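Local coordinates for solute-binding periplasmic protein of iron/siderophore ABC transporter (Yersinia pestis, PDB 6B2Y), which probably binds chelated iron in the periplasm and hands it to an ABC transporter for uptake, at residues F66-L71 and P174-L179; Q108-G113 and L126-D131; P130-F135 and G180-R185; D205-I210 and E353-L358. All coordinates share one frame; numbering follows the deposited sequence.

In the fold
Interactions 1, 2 and 3 gather around the parallel sheet of the first lobe, whereas interaction 4 lies far off at the end of helix 186-207. Interactions 1 and 3 both use helix 168-182; their centres are 9 Å apart, and they touch where L179 and V69 meet I134. Interactions 2 and 3 share P130 and D131, the run into strand 132-136, with centres 14 Å apart. Along the chain, interaction 2 is nested within the loop closed by interaction 1, and all three close before interaction 4 opens, 28 Å from interaction 1 between centres. Helix 186-207 spans that gap, consistent with the rigid two-lobed architecture of siderophore-binding proteins.

Interaction 1 of 4, residues F66-L71 and P174-L179; sequences FYAVSL and PSMRLL
The carbonyl oxygen of A68 is approached from two quarters: L71 N donates a hydrogen bond to A68 O at 3.2 Å, and the methyl CE of M176 rests 3.8 Å from A68 O. The methionine reaches this position by folding back on itself, with chi2 -54° and chi3 -58° bending the chain so that sulfur and methyl turn to the short helix 66-70. M176 SD then passes 4.2 Å from A68 CB. Next to it, L71 crosses the methionine chain at about a right angle, its CD1 lying 4.0 Å from M176 CE, so the one methyl touches both a carbonyl and a leucine branch. The tightest apolar meeting is that of A68 CB with L179 CD1, at 3.6 Å. The small alanine lets the helices approach closely, the CA atoms of A68 and M176 being 7.3 Å apart. On the far side of the short helix, S70 OG donates to Y67 O at 2.7 Å and is also bonded to Y338 OH, while Y67 OH bonds D92. The contact is wholly buried. L179 continues onto I134 of strand 132-136 and V162 of strand 159-162. V69 also touches I134, and L71 leans on Y192, which places helix 66-70 between the first-lobe sheet, helix 168-182 and the long helix 186-207.

Interaction 2 of 4, residues Q108-G113 and L126-D131; sequences QIPLIG and LTLNPD
P110 and L128 lie flank to flank, pointing opposite ways, the proline ring presenting CG to the leucine methyl CD1 at 4.1 Å. Their contact is made between one ring carbon and one branch. With CG set beside its backbone N (chi1 -64°), L128 extends its branched end over the gap of 9.0 Å that separates its CA from that of P110. Two residues on along the strand, and two back along the loop, I112 CG2 meets L126 CD1 at 4.3 Å, a slightly longer touch. Here only I112 starts out facing the other segment, and it is the end of the L126 side chain that closes the distance. Two small apolar touches thus tie the backbones at a spacing too wide for strand pairing.

On the sheet side, P110 and I112 form backbone hydrogen bonds with W84, and I112 also rests on P122 and L148. Across from it, L128 O accepts a hydrogen bond from R57 NH2, linking the loop to the residue just before strand 58-60. The arrangement belongs to a Rossmann-like parallel sheet of order 3-2-1-4-5, where the chain leaves edge strand 111-112 and crosses over to strand 132-136 beyond the central strand.

Interaction 3 of 4, residues P130-F135 and G180-R185; sequences PDIAIF and GKALHR
Two isoleucines of strand 132-136 pack on the last turn of helix 168-182 and on L183 just beyond it, with I132 meeting both A182 and L183 and I134 meeting L183 alone. This is the tight half of the contact. I132 CD1 lies 3.9 Å from A182 CB, a position it reaches because CG1 stands opposite the backbone N (chi1 -166°) and carries the chain outward to the helix. The second branch is used as well: I132 CG2 packs 3.9 Å from L183 CD2, the two side chains crossing at a slant. L183 spreads its methyls over both isoleucines, since its CD1 meets I134 CD1 tip to tip at 4.0 Å. The carbonyl oxygen of A182 is buried beneath I132 CD1 and has no hydrogen-bonding partner in the model.

Beyond L183 the segment turns polar and partly exposed. The helix ends in a Schellman motif: R185 N bonds G180 O at 2.8 Å, H184 N makes a weak bond to K181 O, and H184 itself adopts left-handed backbone angles. R185 NH1 folds back to donate to H184 O at 3.0 Å; the oxygen lies in the guanidinium plane, but the donor stands 57° out of the carbonyl plane. H184 NE2 is held by P52 O, and L183 O by R80 NH1.

While I132 and I134 face helix 168-182, the intervening A133, together with F135, packs on helix 147-154; such alternation is that of a strand inside a three-layer alpha/beta/alpha Rossmann-like lobe.

Interaction 4 of 4, residues D205-I210 and E353-L358; sequences DITNKI and EQFADL
I206 and F355 approach from opposite directions, joining the end of helix 186-207 to the loop before helix 360-371. That loop contains a type I beta turn from E353 to A356, and helix 186-207 is probably the long connecting helix characteristic of siderophore-type periplasmic binding proteins.

In the first shell, I206 lies along one end of the phenyl ring: CD1 is 3.5 Å from F355 CE1 and CB is 3.7 Å from F355 CZ. The methyl CD1 comes in obliquely and also sits 3.4 Å from Q354 O. The other branch, I206 CG2, lies against Q354 OE1 at 3.6 Å, a van der Waals contact of a methyl with an amide oxygen, and also borders the ring at CZ. T207 adds a lighter contact, its CG2 lying near the ring plane at the edge of F355, 4.0 Å from CZ, with the two side chains crossing at about a right angle.

Behind these residues stands a second shell. F355 also touches A347 of helix 340-350, and I210 leans on Y351 just after that helix. The bonds within the loop itself are weak, A356 N to E353 O and L358 N to F355 O, but K348 NZ bonds both F355 O and L358 O and so ties the loop to helix 340-350. On the helix side, chi1 of 59° turns T207 OG1 away from the ring, to Q245 O and V203 O, with both of which it is hydrogen-bonded.

Interaction 1 of 4, residues F66-L71 and P174-L179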
loop_
_atom_site.group_PDB
_atom_site.type_symbol
_atom_site.label_atom_id
_atom_site.label_comp_id
_atom_site.label_asym_id
_atom_site.label_seq_id
_atom_site.Cartn_x
_atom_site.Cartn_y
_atom_site.Cartn_z
ATOM N N PHE A 66 -5.716 8.201 -2.174
ATOM C CA PHE A 66 -6.564 8.619 -1.074
ATOM C C PHE A 66 -5.997 8.193 0.273
ATOM O O PHE A 66 -6.152 8.918 1.261
ATOM C CB PHE A 66 -7.970 8.051 -1.263
ATOM C CG PHE A 66 -8.867 8.266 -0.077
ATOM C CD1 PHE A 66 -9.260 9.542 0.285
ATOM C CD2 PHE A 66 -9.305 7.190 0.682
ATOM C CE1 PHE A 66 -10.078 9.746 1.382
ATOM C CE2 PHE A 66 -10.123 7.393 1.780
ATOM C CZ PHE A 66 -10.503 8.677 2.126
ATOM N N TYR A 67 -5.329 7.034 0.345
ATOM C CA TYR A 67 -4.752 6.629 1.627
ATOM C C TYR A 67 -3.819 7.711 2.150
ATOM O O TYR A 67 -3.883 8.088 3.323
ATOM C CB TYR A 67 -3.986 5.312 1.509
ATOM C CG TYR A 67 -4.747 4.146 0.940
ATOM C CD1 TYR A 67 -6.044 3.827 1.365
ATOM C CD2 TYR A 67 -4.149 3.325 -0.015
ATOM C CE1 TYR A 67 -6.717 2.730 0.824
ATOM C CE2 TYR A 67 -4.817 2.244 -0.558
ATOM C CZ TYR A 67 -6.100 1.954 -0.130
ATOM O OH TYR A 67 -6.729 0.868 -0.683
ATOM N N ALA A 68 -2.946 8.226 1.284
ATOM C CA ALA A 68 -1.986 9.233 1.726
ATOM C C ALA A 68 -2.684 10.531 2.090
ATOM O O ALA A 68 -2.371 11.148 3.116
ATOM C CB ALA A 68 -0.931 9.465 0.642
ATOM N N VAL A 69 -3.665 10.938 1.284
ATOM C CA VAL A 69 -4.364 12.192 1.539
ATOM C C VAL A 69 -5.194 12.097 2.812
ATOM O O VAL A 69 -5.287 13.075 3.567
ATOM C CB VAL A 69 -5.207 12.565 0.304
ATOM C CG1 VAL A 69 -6.192 13.711 0.612
ATOM C CG2 VAL A 69 -4.297 12.944 -0.836
ATOM N N SER A 70 -5.756 10.917 3.103
ATOM C CA SER A 70 -6.560 10.743 4.315
ATOM C C SER A 70 -5.782 11.081 5.586
ATOM O O SER A 70 -6.385 11.529 6.576
ATOM C CB SER A 70 -7.094 9.313 4.396
ATOM O OG SER A 70 -6.079 8.389 4.789
ATOM N N LEU A 71 -4.454 10.875 5.591
ATOM C CA LEU A 71 -3.659 11.164 6.783
ATOM C C LEU A 71 -3.549 12.652 7.080
ATOM O O LEU A 71 -3.129 13.016 8.185
ATOM C CB LEU A 71 -2.250 10.576 6.633
ATOM C CG LEU A 71 -2.209 9.050 6.496
ATOM C CD1 LEU A 71 -0.820 8.594 6.053
ATOM C CD2 LEU A 71 -2.614 8.351 7.793
ATOM N N PRO A 174 9.552 11.432 2.491
ATOM C CA PRO A 174 9.551 12.582 1.571
ATOM C C PRO A 174 8.209 12.791 0.890
ATOM O O PRO A 174 7.792 13.939 0.727
ATOM C CB PRO A 174 10.650 12.224 0.566
ATOM C CG PRO A 174 11.634 11.431 1.363
ATOM C CD PRO A 174 10.724 10.561 2.259
ATOM N N SER A 175 7.532 11.713 0.461
ATOM C CA SER A 175 6.247 11.899 -0.216
ATOM C C SER A 175 5.224 12.541 0.715
ATOM O O SER A 175 4.417 13.373 0.286
ATOM C CB SER A 175 5.710 10.562 -0.727
ATOM O OG SER A 175 6.492 10.078 -1.804
ATOM N N MET A 176 5.228 12.154 1.994
ATOM C CA MET A 176 4.275 12.762 2.923
ATOM C C MET A 176 4.614 14.221 3.204
ATOM O O MET A 176 3.710 15.052 3.334
ATOM C CB MET A 176 4.215 11.975 4.243
ATOM C CG MET A 176 3.576 10.585 4.168
ATOM S SD MET A 176 1.910 10.607 3.444
ATOM C CE MET A 176 1.098 11.733 4.591
ATOM N N ARG A 177 5.907 14.571 3.306
ATOM C CA ARG A 177 6.233 15.983 3.489
ATOM C C ARG A 177 5.781 16.794 2.280
ATOM O O ARG A 177 5.169 17.866 2.428
ATOM C CB ARG A 177 7.740 16.177 3.726
ATOM C CG ARG A 177 8.107 17.664 3.956
ATOM C CD ARG A 177 9.590 17.866 4.365
ATOM N NE ARG A 177 9.894 17.159 5.610
ATOM C CZ ARG A 177 10.519 15.982 5.657
ATOM N NH1 ARG A 177 10.935 15.391 4.547
ATOM N NH2 ARG A 177 10.725 15.385 6.823
ATOM N N LEU A 178 6.042 16.275 1.078
ATOM C CA LEU A 178 5.623 16.940 -0.154
ATOM C C LEU A 178 4.106 17.138 -0.213
ATOM O O LEU A 178 3.621 18.209 -0.614
ATOM C CB LEU A 178 6.100 16.122 -1.357
ATOM C CG LEU A 178 5.459 16.417 -2.707
ATOM C CD1 LEU A 178 5.952 17.779 -3.194
ATOM C CD2 LEU A 178 5.898 15.316 -3.663
ATOM N N LEU A 179 3.336 16.101 0.125
ATOM C CA LEU A 179 1.881 16.248 0.159
ATOM C C LEU A 179 1.456 17.287 1.190
ATOM O O LEU A 179 0.538 18.082 0.937
ATOM C CB LEU A 179 1.212 14.903 0.467
ATOM C CG LEU A 179 1.146 13.945 -0.720
ATOM C CD1 LEU A 179 0.597 12.559 -0.328
ATOM C CD2 LEU A 179 0.323 14.557 -1.860
#

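Interaction 2 of 4, residues Q108-G113 and L126-D131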
loop_
_atom_site.group_PDB
_atom_site.type_symbol
_atom_site.label_atom_id
_atom_site.label_comp_id
_atom_site.label_asym_id
_atom_site.label_seq_id
_atom_site.Cartn_x
_atom_site.Cartn_y
_atom_site.Cartn_z
ATOM N N GLN A 108 -20.954 10.996 -4.656
ATOM C CA GLN A 108 -20.987 12.161 -5.524
ATOM C C GLN A 108 -19.626 12.508 -6.107
ATOM O O GLN A 108 -19.548 13.360 -6.996
ATOM C CB GLN A 108 -21.546 13.360 -4.757
ATOM C CG GLN A 108 -22.950 13.135 -4.207
ATOM C CD GLN A 108 -23.929 12.684 -5.271
ATOM O OE1 GLN A 108 -24.197 13.414 -6.228
ATOM N NE2 GLN A 108 -24.463 11.469 -5.119
ATOM N N ILE A 109 -18.552 11.870 -5.653
ATOM C CA ILE A 109 -17.238 12.185 -6.207
ATOM C C ILE A 109 -17.135 11.534 -7.581
ATOM O O ILE A 109 -17.304 10.309 -7.696
ATOM C CB ILE A 109 -16.108 11.724 -5.269
ATOM C CG1 ILE A 109 -16.274 12.395 -3.896
ATOM C CG2 ILE A 109 -14.751 12.035 -5.891
ATOM C CD1 ILE A 109 -15.253 11.989 -2.850
ATOM N N PRO A 110 -16.890 12.307 -8.637
ATOM C CA PRO A 110 -16.821 11.725 -9.984
ATOM C C PRO A 110 -15.580 10.868 -10.172
ATOM O O PRO A 110 -14.518 11.131 -9.599
ATOM C CB PRO A 110 -16.777 12.949 -10.907
ATOM C CG PRO A 110 -17.133 14.132 -10.046
ATOM C CD PRO A 110 -16.790 13.774 -8.645
ATOM N N LEU A 111 -15.724 9.836 -11.002
ATOM C CA LEU A 111 -14.626 8.940 -11.328
ATOM C C LEU A 111 -14.038 9.327 -12.674
ATOM O O LEU A 111 -14.768 9.693 -13.595
ATOM C CB LEU A 111 -15.084 7.482 -11.368
ATOM C CG LEU A 111 -14.961 6.747 -10.038
ATOM C CD1 LEU A 111 -16.124 7.130 -9.114
ATOM C CD2 LEU A 111 -14.921 5.255 -10.271
ATOM N N ILE A 112 -12.714 9.252 -12.776
ATOM C CA ILE A 112 -11.984 9.590 -13.988
ATOM C C ILE A 112 -11.083 8.415 -14.351
ATOM O O ILE A 112 -10.634 7.664 -13.477
ATOM C CB ILE A 112 -11.156 10.882 -13.794
ATOM C CG1 ILE A 112 -9.967 10.608 -12.874
ATOM C CG2 ILE A 112 -12.010 11.980 -13.190
ATOM C CD1 ILE A 112 -9.275 11.842 -12.365
ATOM N N GLY A 113 -10.841 8.227 -15.649
ATOM C CA GLY A 113 -9.799 7.316 -16.100
ATOM C C GLY A 113 -10.250 6.073 -16.838
ATOM O O GLY A 113 -9.387 5.316 -17.311
ATOM N N LEU A 126 -12.923 17.738 -17.795
ATOM C CA LEU A 126 -12.358 18.171 -16.522
ATOM C C LEU A 126 -12.601 19.670 -16.303
ATOM O O LEU A 126 -11.727 20.494 -16.060
ATOM C CB LEU A 126 -10.912 17.780 -16.375
ATOM C CG LEU A 126 -10.659 16.259 -16.406
ATOM C CD1 LEU A 126 -11.699 15.468 -15.669
ATOM C CD2 LEU A 126 -10.591 15.756 -17.819
ATOM N N THR A 127 -13.904 19.934 -16.412
ATOM C CA THR A 127 -14.631 21.064 -15.865
ATOM C C THR A 127 -14.778 20.969 -14.354
ATOM O O THR A 127 -15.625 21.668 -13.772
ATOM C CB THR A 127 -16.013 21.110 -16.514
ATOM O OG1 THR A 127 -16.861 20.153 -15.865
ATOM C CG2 THR A 127 -15.915 20.728 -17.984
ATOM N N LEU A 128 -13.991 20.106 -13.708
ATOM C CA LEU A 128 -14.030 19.949 -12.262
ATOM C C LEU A 128 -13.331 21.085 -11.540
ATOM O O LEU A 128 -13.403 21.145 -10.310
ATOM C CB LEU A 128 -13.390 18.625 -11.823
ATOM C CG LEU A 128 -14.036 17.310 -12.262
ATOM C CD1 LEU A 128 -15.528 17.339 -11.999
ATOM C CD2 LEU A 128 -13.766 17.050 -13.696
ATOM N N ASN A 129 -12.676 21.978 -12.272
ATOM C CA ASN A 129 -11.936 23.095 -11.697
ATOM C C ASN A 129 -10.952 22.647 -10.615
ATOM O O ASN A 129 -10.986 23.162 -9.488
ATOM C CB ASN A 129 -12.893 24.140 -11.144
ATOM C CG ASN A 129 -13.773 24.728 -12.209
ATOM O OD1 ASN A 129 -13.315 24.998 -13.320
ATOM N ND2 ASN A 129 -15.048 24.917 -11.890
ATOM N N PRO A 130 -10.073 21.691 -10.907
ATOM C CA PRO A 130 -9.136 21.235 -9.879
ATOM C C PRO A 130 -8.053 22.274 -9.612
ATOM O O PRO A 130 -7.592 22.961 -10.527
ATOM C CB PRO A 130 -8.555 19.950 -10.480
ATOM C CG PRO A 130 -8.584 20.192 -11.942
ATOM C CD PRO A 130 -9.805 21.049 -12.209
ATOM N N ASP A 131 -7.680 22.401 -8.329
ATOM C CA ASP A 131 -6.563 23.247 -7.910
ATOM C C ASP A 131 -5.226 22.529 -8.065
ATOM O O ASP A 131 -4.185 23.179 -8.204
ATOM C CB ASP A 131 -6.708 23.656 -6.434
ATOM C CG ASP A 131 -7.894 24.568 -6.170
ATOM O OD1 ASP A 131 -8.247 25.372 -7.058
ATOM O OD2 ASP A 131 -8.460 24.490 -5.056
#

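Interaction 3 of 4, residues P130-F135 and G180-R185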
loop_
_atom_site.group_PDB
_atom_site.type_symbol
_atom_site.label_atom_id
_atom_site.label_comp_id
_atom_site.label_asym_id
_atom_site.label_seq_id
_atom_site.Cartn_x
_atom_site.Cartn_y
_atom_site.Cartn_z
ATOM N N PRO A 130 -10.073 21.691 -10.907
ATOM C CA PRO A 130 -9.136 21.235 -9.879
ATOM C C PRO A 130 -8.053 22.274 -9.612
ATOM O O PRO A 130 -7.592 22.961 -10.527
ATOM C CB PRO A 130 -8.555 19.950 -10.480
ATOM C CG PRO A 130 -8.584 20.192 -11.942
ATOM C CD PRO A 130 -9.805 21.049 -12.209
ATOM N N ASP A 131 -7.680 22.401 -8.329
ATOM C CA ASP A 131 -6.563 23.247 -7.910
ATOM C C ASP A 131 -5.226 22.529 -8.065
ATOM O O ASP A 131 -4.185 23.179 -8.204
ATOM C CB ASP A 131 -6.708 23.656 -6.434
ATOM C CG ASP A 131 -7.894 24.568 -6.170
ATOM O OD1 ASP A 131 -8.247 25.372 -7.058
ATOM O OD2 ASP A 131 -8.460 24.490 -5.056
ATOM N N ILE A 132 -5.239 21.200 -8.021
ATOM C CA ILE A 132 -4.029 20.389 -8.003
ATOM C C ILE A 132 -4.430 18.950 -8.303
ATOM O O ILE A 132 -5.560 18.537 -8.005
ATOM C CB ILE A 132 -3.317 20.507 -6.639
ATOM C CG1 ILE A 132 -1.891 19.960 -6.711
ATOM C CG2 ILE A 132 -4.127 19.815 -5.535
ATOM C CD1 ILE A 132 -1.028 20.409 -5.557
ATOM N N ALA A 133 -3.521 18.182 -8.904
ATOM C CA ALA A 133 -3.715 16.757 -9.143
ATOM C C ALA A 133 -2.484 15.996 -8.662
ATOM O O ALA A 133 -1.362 16.493 -8.777
ATOM C CB ALA A 133 -3.968 16.469 -10.630
ATOM N N ILE A 134 -2.691 14.802 -8.116
ATOM C CA ILE A 134 -1.602 14.006 -7.548
ATOM C C ILE A 134 -1.521 12.689 -8.305
ATOM O O ILE A 134 -2.554 12.048 -8.541
ATOM C CB ILE A 134 -1.813 13.752 -6.043
ATOM C CG1 ILE A 134 -2.082 15.071 -5.304
ATOM C CG2 ILE A 134 -0.620 13.037 -5.460
ATOM C CD1 ILE A 134 -2.653 14.882 -3.915
ATOM N N PHE A 135 -0.306 12.295 -8.698
ATOM C CA PHE A 135 -0.055 10.997 -9.314
ATOM C C PHE A 135 1.124 10.319 -8.639
ATOM O O PHE A 135 1.877 10.937 -7.886
ATOM C CB PHE A 135 0.257 11.111 -10.811
ATOM C CG PHE A 135 -0.897 11.564 -11.640
ATOM C CD1 PHE A 135 -1.240 12.907 -11.694
ATOM C CD2 PHE A 135 -1.617 10.656 -12.396
ATOM C CE1 PHE A 135 -2.296 13.330 -12.472
ATOM C CE2 PHE A 135 -2.665 11.080 -13.175
ATOM C CZ PHE A 135 -3.002 12.411 -13.215
ATOM N N GLY A 180 2.103 17.292 2.357
ATOM C CA GLY A 180 1.778 18.288 3.365
ATOM C C GLY A 180 2.034 19.702 2.880
ATOM O O GLY A 180 1.272 20.619 3.181
ATOM N N LYS A 181 3.112 19.894 2.115
ATOM C CA LYS A 181 3.408 21.207 1.555
ATOM C C LYS A 181 2.442 21.567 0.427
ATOM O O LYS A 181 1.907 22.687 0.387
ATOM C CB LYS A 181 4.865 21.238 1.078
ATOM C CG LYS A 181 5.365 22.600 0.619
ATOM C CD LYS A 181 6.859 22.598 0.399
ATOM C CE LYS A 181 7.341 23.971 -0.019
ATOM N NZ LYS A 181 8.824 24.047 -0.233
ATOM N N ALA A 182 2.205 20.632 -0.499
ATOM C CA ALA A 182 1.364 20.922 -1.653
ATOM C C ALA A 182 -0.094 21.109 -1.265
ATOM O O ALA A 182 -0.823 21.834 -1.945
ATOM C CB ALA A 182 1.474 19.799 -2.686
ATOM N N LEU A 183 -0.544 20.459 -0.198
ATOM C CA LEU A 183 -1.946 20.533 0.194
ATOM C C LEU A 183 -2.163 21.411 1.414
ATOM O O LEU A 183 -3.274 21.433 1.954
ATOM C CB LEU A 183 -2.495 19.135 0.455
ATOM C CG LEU A 183 -2.287 18.183 -0.721
ATOM C CD1 LEU A 183 -2.773 16.797 -0.400
ATOM C CD2 LEU A 183 -3.008 18.751 -1.949
ATOM N N HIS A 184 -1.115 22.106 1.869
ATOM C CA HIS A 184 -1.199 23.053 2.976
ATOM C C HIS A 184 -1.688 22.372 4.255
ATOM O O HIS A 184 -2.555 22.873 4.969
ATOM C CB HIS A 184 -2.071 24.248 2.586
ATOM C CG HIS A 184 -1.576 24.958 1.374
ATOM N ND1 HIS A 184 -0.364 25.617 1.343
ATOM C CD2 HIS A 184 -2.111 25.096 0.138
ATOM C CE1 HIS A 184 -0.180 26.140 0.145
ATOM N NE2 HIS A 184 -1.219 25.828 -0.608
ATOM N N ARG A 185 -1.101 21.217 4.553
ATOM C CA ARG A 185 -1.324 20.496 5.806
ATOM C C ARG A 185 0.014 20.061 6.408
ATOM O O ARG A 185 0.223 18.895 6.753
ATOM C CB ARG A 185 -2.234 19.292 5.583
ATOM C CG ARG A 185 -3.614 19.657 5.052
ATOM C CD ARG A 185 -4.466 20.279 6.152
ATOM N NE ARG A 185 -5.859 20.437 5.731
ATOM C CZ ARG A 185 -6.305 21.449 4.990
ATOM N NH1 ARG A 185 -5.466 22.382 4.579
ATOM N NH2 ARG A 185 -7.590 21.520 4.649
#

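Interaction 4 of 4, residues D205-I210 and E353-L358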
loop_
_atom_site.group_PDB
_atom_site.type_symbol
_atom_site.label_atom_id
_atom_site.label_comp_id
_atom_site.label_asym_id
_atom_site.label_seq_id
_atom_site.Cartn_x
_atom_site.Cartn_y
_atom_site.Cartn_z
ATOM N N ASP A 205 15.458 -0.914 15.512
ATOM C CA ASP A 205 16.237 -1.003 16.749
ATOM C C ASP A 205 16.766 -2.421 16.941
ATOM O O ASP A 205 17.903 -2.617 17.393
ATOM C CB ASP A 205 15.380 -0.602 17.961
ATOM C CG ASP A 205 15.274 0.923 18.178
ATOM O OD1 ASP A 205 15.849 1.733 17.419
ATOM O OD2 ASP A 205 14.586 1.308 19.148
ATOM N N ILE A 206 15.953 -3.417 16.587
ATOM C CA ILE A 206 16.328 -4.826 16.688
ATOM C C ILE A 206 16.970 -5.336 15.402
ATOM O O ILE A 206 18.017 -5.992 15.436
ATOM C CB ILE A 206 15.088 -5.677 17.063
ATOM C CG1 ILE A 206 14.667 -5.403 18.506
ATOM C CG2 ILE A 206 15.377 -7.155 16.850
ATOM C CD1 ILE A 206 13.340 -6.029 18.902
ATOM N N THR A 207 16.361 -5.086 14.237
ATOM C CA THR A 207 16.861 -5.731 13.025
ATOM C C THR A 207 18.151 -5.113 12.480
ATOM O O THR A 207 18.828 -5.766 11.675
ATOM C CB THR A 207 15.799 -5.726 11.918
ATOM O OG1 THR A 207 15.435 -4.373 11.628
ATOM C CG2 THR A 207 14.538 -6.520 12.354
ATOM N N ASN A 208 18.511 -3.889 12.888
ATOM C CA ASN A 208 19.797 -3.328 12.460
ATOM C C ASN A 208 20.970 -4.202 12.902
ATOM O O ASN A 208 21.984 -4.288 12.194
ATOM C CB ASN A 208 19.986 -1.910 13.012
ATOM C CG ASN A 208 19.209 -0.849 12.230
ATOM O OD1 ASN A 208 18.788 -1.074 11.099
ATOM N ND2 ASN A 208 19.025 0.321 12.845
ATOM N N LYS A 209 20.852 -4.861 14.062
ATOM C CA LYS A 209 21.965 -5.604 14.658
ATOM C C LYS A 209 22.070 -7.049 14.195
ATOM O O LYS A 209 23.052 -7.720 14.525
ATOM C CB LYS A 209 21.851 -5.587 16.186
ATOM C CG LYS A 209 21.520 -4.231 16.773
ATOM C CD LYS A 209 22.743 -3.338 16.826
ATOM C CE LYS A 209 22.370 -1.920 17.254
ATOM N NZ LYS A 209 22.143 -1.780 18.723
ATOM N N ILE A 210 21.093 -7.557 13.452
ATOM C CA ILE A 210 21.080 -8.979 13.098
ATOM C C ILE A 210 22.065 -9.238 11.965
ATOM O O ILE A 210 21.955 -8.623 10.895
ATOM C CB ILE A 210 19.672 -9.444 12.713
ATOM C CG1 ILE A 210 18.735 -9.343 13.918
ATOM C CG2 ILE A 210 19.720 -10.850 12.157
ATOM C CD1 ILE A 210 17.292 -9.580 13.583
ATOM N N GLU A 353 10.091 -14.177 18.838
ATOM C CA GLU A 353 10.588 -14.000 20.197
ATOM C C GLU A 353 10.981 -12.551 20.461
ATOM O O GLU A 353 10.564 -11.950 21.458
ATOM C CB GLU A 353 11.777 -14.939 20.423
ATOM C CG GLU A 353 12.596 -14.638 21.663
ATOM C CD GLU A 353 12.825 -15.867 22.519
ATOM O OE1 GLU A 353 12.925 -15.717 23.755
ATOM O OE2 GLU A 353 12.909 -16.982 21.953
ATOM N N GLN A 354 11.772 -11.965 19.560
ATOM C CA GLN A 354 12.292 -10.621 19.772
ATOM C C GLN A 354 11.218 -9.549 19.661
ATOM O O GLN A 354 11.401 -8.449 20.194
ATOM C CB GLN A 354 13.421 -10.373 18.773
ATOM C CG GLN A 354 14.206 -11.650 18.485
ATOM C CD GLN A 354 15.567 -11.388 17.881
ATOM O OE1 GLN A 354 16.207 -10.367 18.167
ATOM N NE2 GLN A 354 16.025 -12.312 17.038
ATOM N N PHE A 355 10.094 -9.846 19.014
ATOM C CA PHE A 355 9.013 -8.885 18.839
ATOM C C PHE A 355 7.747 -9.341 19.558
ATOM O O PHE A 355 6.628 -9.109 19.092
ATOM C CB PHE A 355 8.737 -8.642 17.357
ATOM C CG PHE A 355 9.845 -7.889 16.653
ATOM C CD1 PHE A 355 10.047 -6.539 16.898
ATOM C CD2 PHE A 355 10.672 -8.538 15.753
ATOM C CE1 PHE A 355 11.063 -5.852 16.262
ATOM C CE2 PHE A 355 11.683 -7.860 15.108
ATOM C CZ PHE A 355 11.879 -6.515 15.364
ATOM N N ALA A 356 7.902 -9.983 20.721
ATOM C CA ALA A 356 6.729 -10.385 21.494
ATOM C C ALA A 356 5.972 -9.178 22.039
ATOM O O ALA A 356 4.742 -9.213 22.150
ATOM C CB ALA A 356 7.148 -11.319 22.630
ATOM N N ASP A 357 6.678 -8.099 22.357
ATOM C CA ASP A 357 6.061 -6.892 22.886
ATOM C C ASP A 357 5.466 -5.992 21.805
ATOM O O ASP A 357 4.806 -5.002 22.142
ATOM C CB ASP A 357 7.096 -6.107 23.700
ATOM C CG ASP A 357 8.353 -5.777 22.892
ATOM O OD1 ASP A 357 8.716 -4.580 22.819
ATOM O OD2 ASP A 357 8.975 -6.712 22.325
ATOM N N LEU A 358 5.679 -6.304 20.529
ATOM C CA LEU A 358 5.235 -5.465 19.422
ATOM C C LEU A 358 3.896 -5.970 18.904
ATOM O O LEU A 358 3.764 -7.150 18.574
ATOM C CB LEU A 358 6.277 -5.465 18.300
ATOM C CG LEU A 358 5.954 -4.694 17.009
ATOM C CD1 LEU A 358 5.815 -3.239 17.333
ATOM C CD2 LEU A 358 7.022 -4.923 15.953
#